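Long-range contact in protein (chymotrypsin/elastase isoinhibitor 1) (Ascaris suum, PDB 1EAI), which inhibits serine proteinases of the chymotrypsin and elastase type, defending the parasitic worm against the proteinases of its host: residues E9-K20 / P42-N50. Numbering follows the deposited sequence.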
ATOM      1  N   GLU C   9     -15.124  10.697  11.342  1.00 24.47           N
ATOM      2  CA  GLU C   9     -14.669   9.600  10.517  1.00 25.88           C
ATOM      3  C   GLU C   9     -15.735   8.470  10.393  1.00 27.13           C
ATOM      4  O   GLU C   9     -16.410   8.036  11.390  1.00 24.99           O
ATOM      5  CB  GLU C   9     -13.418   9.012  11.193  1.00 28.61           C
ATOM      6  CG  GLU C   9     -12.144   9.860  11.008  1.00 26.35           C
ATOM      7  CD  GLU C   9     -10.925   9.069  11.413  1.00 27.32           C
ATOM      8  OE1 GLU C   9     -10.856   8.090  12.220  1.00 26.93           O
ATOM      9  OE2 GLU C   9      -9.886   9.655  10.907  1.00 27.96           O
ATOM     10  N   VAL C  10     -15.852   7.901   9.193  1.00 23.50           N
ATOM     11  CA  VAL C  10     -16.842   6.851   9.108  1.00 24.06           C
ATOM     12  C   VAL C  10     -16.229   5.572   8.463  1.00 29.41           C
ATOM     13  O   VAL C  10     -15.528   5.690   7.456  1.00 33.32           O
ATOM     14  CB  VAL C  10     -18.061   7.380   8.323  1.00 22.01           C
ATOM     15  CG1 VAL C  10     -18.876   6.216   7.816  1.00 19.54           C
ATOM     16  CG2 VAL C  10     -18.993   8.440   8.962  1.00 13.35           C
ATOM     17  N   TRP C  11     -16.386   4.373   9.092  1.00 27.58           N
ATOM     18  CA  TRP C  11     -15.854   3.080   8.597  1.00 22.31           C
ATOM     19  C   TRP C  11     -16.390   2.579   7.246  1.00 23.57           C
ATOM     20  O   TRP C  11     -17.553   2.324   7.078  1.00 23.91           O
ATOM     21  CB  TRP C  11     -15.833   1.979   9.728  1.00 20.22           C
ATOM     22  CG  TRP C  11     -15.306   0.615   9.279  1.00 22.21           C
ATOM     23  CD1 TRP C  11     -15.977  -0.402   8.598  1.00 22.27           C
ATOM     24  CD2 TRP C  11     -13.915   0.227   9.218  1.00 18.93           C
ATOM     25  NE1 TRP C  11     -15.060  -1.390   8.145  1.00 24.77           N
ATOM     26  CE2 TRP C  11     -13.814  -1.042   8.574  1.00 19.19           C
ATOM     27  CE3 TRP C  11     -12.788   0.854   9.646  1.00 19.13           C
ATOM     28  CZ2 TRP C  11     -12.632  -1.737   8.440  1.00 21.21           C
ATOM     29  CZ3 TRP C  11     -11.577   0.164   9.506  1.00 17.96           C
ATOM     30  CH2 TRP C  11     -11.499  -1.125   8.943  1.00 21.20           C
ATOM     31  N   THR C  12     -15.568   2.418   6.192  1.00 24.78           N
ATOM     32  CA  THR C  12     -16.115   1.846   4.925  1.00 23.73           C
ATOM     33  C   THR C  12     -15.201   0.686   4.421  1.00 25.17           C
ATOM     34  O   THR C  12     -13.928   0.665   4.639  1.00 22.38           O
ATOM     35  CB  THR C  12     -16.304   2.901   3.778  1.00 22.91           C
ATOM     36  OG1 THR C  12     -16.838   2.388   2.544  1.00 26.78           O
ATOM     37  CG2 THR C  12     -14.993   3.532   3.417  1.00 20.32           C
ATOM     38  N   GLU C  13     -15.850  -0.215   3.679  1.00 25.24           N
ATOM     39  CA  GLU C  13     -15.211  -1.313   3.007  1.00 32.19           C
ATOM     40  C   GLU C  13     -14.748  -0.930   1.626  1.00 32.98           C
ATOM     41  O   GLU C  13     -13.971  -1.663   1.046  1.00 31.49           O
ATOM     42  CB  GLU C  13     -16.209  -2.440   2.782  1.00 39.74           C
ATOM     43  CG  GLU C  13     -16.714  -3.028   4.103  1.00 48.56           C
ATOM     44  CD  GLU C  13     -15.661  -3.793   4.848  1.00 57.03           C
ATOM     45  OE1 GLU C  13     -14.625  -4.180   4.315  1.00 61.18           O
ATOM     46  OE2 GLU C  13     -15.993  -3.980   6.121  1.00 60.70           O
ATOM     47  N   CYS C  14     -15.384   0.098   1.017  1.00 33.88           N
ATOM     48  CA  CYS C  14     -15.020   0.687  -0.281  1.00 30.76           C
ATOM     49  C   CYS C  14     -14.581   2.149  -0.096  1.00 30.56           C
ATOM     50  O   CYS C  14     -15.417   3.072  -0.092  1.00 31.80           O
ATOM     51  CB  CYS C  14     -16.108   0.584  -1.363  1.00 29.84           C
ATOM     52  SG  CYS C  14     -15.642   1.344  -2.955  1.00 32.66           S
ATOM     53  N   THR C  15     -13.299   2.360   0.123  1.00 26.72           N
ATOM     54  CA  THR C  15     -12.740   3.691   0.331  1.00 24.98           C
ATOM     55  C   THR C  15     -12.556   4.542  -0.975  1.00 27.41           C
ATOM     56  O   THR C  15     -12.218   3.990  -2.008  1.00 26.98           O
ATOM     57  CB  THR C  15     -11.419   3.298   1.056  1.00 26.73           C
ATOM     58  OG1 THR C  15     -11.715   2.951   2.419  1.00 28.60           O
ATOM     59  CG2 THR C  15     -10.393   4.423   1.109  1.00 23.84           C
ATOM     60  N   GLY C  16     -12.625   5.920  -0.984  1.00 25.63           N
ATOM     61  CA  GLY C  16     -12.394   6.755  -2.180  1.00 23.90           C
ATOM     62  C   GLY C  16     -11.287   7.778  -1.965  1.00 26.93           C
ATOM     63  O   GLY C  16     -10.278   7.380  -1.483  1.00 27.97           O
ATOM     64  N   CYS C  17     -11.387   9.068  -2.374  1.00 28.49           N
ATOM     65  CA  CYS C  17     -10.294  10.001  -2.104  1.00 24.91           C
ATOM     66  C   CYS C  17     -10.683  11.044  -1.072  1.00 27.01           C
ATOM     67  O   CYS C  17     -11.842  11.353  -0.935  1.00 32.68           O
ATOM     68  CB  CYS C  17      -9.750  10.696  -3.375  1.00 24.80           C
ATOM     69  SG  CYS C  17      -9.452   9.575  -4.777  1.00 26.73           S
ATOM     70  N   GLU C  18      -9.703  11.511  -0.322  1.00 27.17           N
ATOM     71  CA  GLU C  18      -9.686  12.498   0.744  1.00 27.18           C
ATOM     72  C   GLU C  18      -9.055  13.836   0.285  1.00 29.63           C
ATOM     73  O   GLU C  18      -8.181  13.868  -0.619  1.00 23.96           O
ATOM     74  CB  GLU C  18      -8.931  11.943   1.993  1.00 23.52           C
ATOM     75  CG  GLU C  18      -9.511  10.714   2.750  1.00 21.93           C
ATOM     76  CD  GLU C  18      -8.902  10.515   4.141  1.00 26.53           C
ATOM     77  OE1 GLU C  18      -7.784  10.878   4.441  1.00 32.14           O
ATOM     78  OE2 GLU C  18      -9.624   9.902   5.054  1.00 23.21           O
ATOM     79  N   MET C  19      -9.426  15.024   0.894  1.00 32.07           N
ATOM     80  CA  MET C  19      -8.872  16.327   0.461  1.00 27.02           C
ATOM     81  C   MET C  19      -8.342  17.154   1.652  1.00 27.08           C
ATOM     82  O   MET C  19      -8.983  17.113   2.730  1.00 23.00           O
ATOM     83  CB  MET C  19      -9.979  17.180  -0.169  1.00 26.20           C
ATOM     84  CG  MET C  19     -10.518  16.690  -1.523  1.00 27.51           C
ATOM     85  SD  MET C  19     -11.960  17.613  -2.187  1.00 32.34           S
ATOM     86  CE  MET C  19     -11.124  19.167  -2.628  1.00 31.27           C
ATOM     87  N   LYS C  20      -7.167  17.819   1.538  1.00 26.50           N
ATOM     88  CA  LYS C  20      -6.742  18.659   2.676  1.00 28.33           C
ATOM     89  C   LYS C  20      -7.406  20.048   2.531  1.00 30.69           C
ATOM     90  O   LYS C  20      -7.909  20.414   1.453  1.00 27.59           O
ATOM     91  CB  LYS C  20      -5.316  19.108   2.543  1.00 34.97           C
ATOM     92  CG  LYS C  20      -4.235  18.078   2.616  1.00 42.66           C
ATOM     93  CD  LYS C  20      -3.772  17.820   4.026  1.00 51.46           C
ATOM     94  CE  LYS C  20      -2.506  16.956   4.105  1.00 59.23           C
ATOM     95  NZ  LYS C  20      -2.158  16.405   5.473  1.00 63.12           N
ATOM     96  N   PRO C  42     -15.141  13.955   1.509  1.00 26.01           N
ATOM     97  CA  PRO C  42     -15.529  15.241   1.068  1.00 29.39           C
ATOM     98  C   PRO C  42     -17.011  15.282   0.797  1.00 32.72           C
ATOM     99  O   PRO C  42     -17.623  16.321   1.054  1.00 30.84           O
ATOM    100  CB  PRO C  42     -14.667  15.532  -0.159  1.00 28.14           C
ATOM    101  CG  PRO C  42     -13.667  14.400  -0.280  1.00 27.27           C
ATOM    102  CD  PRO C  42     -13.785  13.599   0.996  1.00 29.21           C
ATOM    103  N   GLY C  43     -17.541  14.129   0.320  1.00 31.00           N
ATOM    104  CA  GLY C  43     -18.964  14.039   0.081  1.00 30.38           C
ATOM    105  C   GLY C  43     -19.873  14.320   1.324  1.00 31.35           C
ATOM    106  O   GLY C  43     -21.093  14.479   1.189  1.00 34.73           O
ATOM    107  N   ARG C  44     -19.366  14.324   2.563  1.00 25.33           N
ATOM    108  CA  ARG C  44     -20.153  14.665   3.757  1.00 24.86           C
ATOM    109  C   ARG C  44     -19.751  16.026   4.338  1.00 23.54           C
ATOM    110  O   ARG C  44     -20.042  16.272   5.498  1.00 23.61           O
ATOM    111  CB  ARG C  44     -19.893  13.682   4.895  1.00 31.90           C
ATOM    112  CG  ARG C  44     -20.303  12.260   4.636  1.00 37.06           C
ATOM    113  CD  ARG C  44     -20.148  11.304   5.824  1.00 43.26           C
ATOM    114  NE  ARG C  44     -20.575   9.929   5.429  1.00 48.34           N
ATOM    115  CZ  ARG C  44     -19.777   8.913   4.998  1.00 49.81           C
ATOM    116  NH1 ARG C  44     -18.428   8.978   4.933  1.00 49.69           N
ATOM    117  NH2 ARG C  44     -20.350   7.775   4.605  1.00 49.60           N
ATOM    118  N   GLY C  45     -18.974  16.802   3.571  1.00 25.66           N
ATOM    119  CA  GLY C  45     -18.432  18.111   3.865  1.00 27.49           C
ATOM    120  C   GLY C  45     -17.248  18.221   4.835  1.00 29.02           C
ATOM    121  O   GLY C  45     -17.117  19.237   5.533  1.00 30.56           O
ATOM    122  N   MET C  46     -16.348  17.241   4.842  1.00 27.27           N
ATOM    123  CA  MET C  46     -15.191  17.198   5.748  1.00 25.15           C
ATOM    124  C   MET C  46     -13.827  17.392   5.054  1.00 26.30           C
ATOM    125  O   MET C  46     -13.632  17.063   3.869  1.00 26.52           O
ATOM    126  CB  MET C  46     -15.239  15.862   6.549  1.00 25.47           C
ATOM    127  CG  MET C  46     -16.595  15.565   7.188  1.00 27.55           C
ATOM    128  SD  MET C  46     -16.994  16.629   8.621  1.00 30.71           S
ATOM    129  CE  MET C  46     -18.666  16.107   9.016  1.00 30.45           C
ATOM    130  N   ARG C  47     -12.797  17.810   5.772  1.00 26.37           N
ATOM    131  CA  ARG C  47     -11.429  17.935   5.179  1.00 27.89           C
ATOM    132  C   ARG C  47     -10.359  17.534   6.224  1.00 26.45           C
ATOM    133  O   ARG C  47     -10.654  17.521   7.431  1.00 23.31           O
ATOM    134  CB  ARG C  47     -11.027  19.388   4.838  1.00 28.60           C
ATOM    135  CG  ARG C  47     -11.756  20.148   3.752  1.00 27.47           C
ATOM    136  CD  ARG C  47     -11.367  19.712   2.342  1.00 29.22           C
ATOM    137  NE  ARG C  47     -12.678  19.486   1.894  1.00 34.32           N
ATOM    138  CZ  ARG C  47     -13.352  20.067   0.979  1.00 38.02           C
ATOM    139  NH1 ARG C  47     -12.763  20.911   0.181  1.00 41.96           N
ATOM    140  NH2 ARG C  47     -14.634  19.719   0.884  1.00 37.33           N
ATOM    141  N   ARG C  48      -9.136  17.220   5.784  1.00 27.55           N
ATOM    142  CA  ARG C  48      -8.005  16.873   6.699  1.00 28.09           C
ATOM    143  C   ARG C  48      -7.081  18.078   7.028  1.00 31.54           C
ATOM    144  O   ARG C  48      -6.770  18.880   6.121  1.00 33.33           O
ATOM    145  CB  ARG C  48      -7.067  15.818   6.080  1.00 23.77           C
ATOM    146  CG  ARG C  48      -7.573  14.373   6.098  1.00 23.15           C
ATOM    147  CD  ARG C  48      -7.520  13.599   7.422  1.00 25.26           C
ATOM    148  NE  ARG C  48      -8.113  12.258   7.307  1.00 26.77           N
ATOM    149  CZ  ARG C  48      -8.511  11.522   8.349  1.00 27.23           C
ATOM    150  NH1 ARG C  48      -8.383  11.999   9.602  1.00 24.93           N
ATOM    151  NH2 ARG C  48      -9.022  10.289   8.146  1.00 25.85           N
ATOM    152  N   THR C  49      -6.626  18.187   8.301  1.00 31.83           N
ATOM    153  CA  THR C  49      -5.638  19.174   8.729  1.00 31.73           C
ATOM    154  C   THR C  49      -4.215  18.694   8.409  1.00 37.25           C
ATOM    155  O   THR C  49      -4.012  17.568   7.976  1.00 35.66           O
ATOM    156  CB  THR C  49      -5.746  19.558  10.211  1.00 29.13           C
ATOM    157  OG1 THR C  49      -5.299  18.541  11.116  1.00 31.29           O
ATOM    158  CG2 THR C  49      -7.210  19.814  10.498  1.00 28.93           C
ATOM    159  N   ASN C  50      -3.200  19.514   8.714  1.00 41.79           N
ATOM    160  CA  ASN C  50      -1.802  19.154   8.450  1.00 44.67           C
ATOM    161  C   ASN C  50      -1.189  18.076   9.312  1.00 41.56           C
ATOM    162  O   ASN C  50      -0.231  17.467   8.936  1.00 42.43           O
ATOM    163  CB  ASN C  50      -0.889  20.392   8.336  1.00 50.27           C
ATOM    164  CG  ASN C  50      -1.268  21.221   7.096  1.00 56.73           C
ATOM    165  OD1 ASN C  50      -1.361  20.701   5.955  1.00 57.04           O
ATOM    166  ND2 ASN C  50      -1.571  22.513   7.315  1.00 59.08           N
TER
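Arg48 reaches between Glu9 and Glu18 and forms a salt-bridge network near the centre of this small TIL domain, a fold without alpha-helix, held by five disulfides. Its chain bends about the CB-CG bond (chi2 -76°), and the guanidinium presents its edge to both acids. Toward Glu18 the grip is side-on. Arg48 NE bonds to Glu18 OE1 at 3.2 Å from above the carboxylate plane, while NH2 bonds to OE2 on its syn side. The two flat groups are turned 48° apart. Toward Glu9 the grip is end-on, and Arg48 NH1 and NH2 share the single oxygen Glu9 OE2, with NH2 at 3.0 Å. Here the planes stand almost perpendicular, at 84°. Both acids have further partners: Glu9 OE1 accepts from Gly6 N and Glu18 OE2 from Cys40 N. These bonds help fix the carboxylates, and the positive charge between them probably favours their ionised form.

Beyond Glu18 the backbones meet in a single beta bridge between Lys20 and Arg48, on strand 46-48, which pairs antiparallel with 54-56. Arg48 N bonds to Met19 O at 3.1 Å. Met19 and Arg47 lie side by side and point the same way. The sulfur of Met19 sits over one face of the Arg47 guanidinium, toward its rim, and also packs on Pro42 CB at 4.0 Å. The bend at the end of the Met19 chain brings CE within 3.7 Å of Arg47 NH1. Neighbouring Cys17, disulfide-bonded to Cys29, ties this segment to the strand leading to the reactive bond Leu31-Met32. The carbonyl O of Cys17 rests against Pro42 CD.

At the other end, Arg44 extends to strand 10-12 and crosses Val10 at about a right angle. Val10 CG1 lies 3.6 Å above the guanidinium plane of Arg44, offset toward the rim.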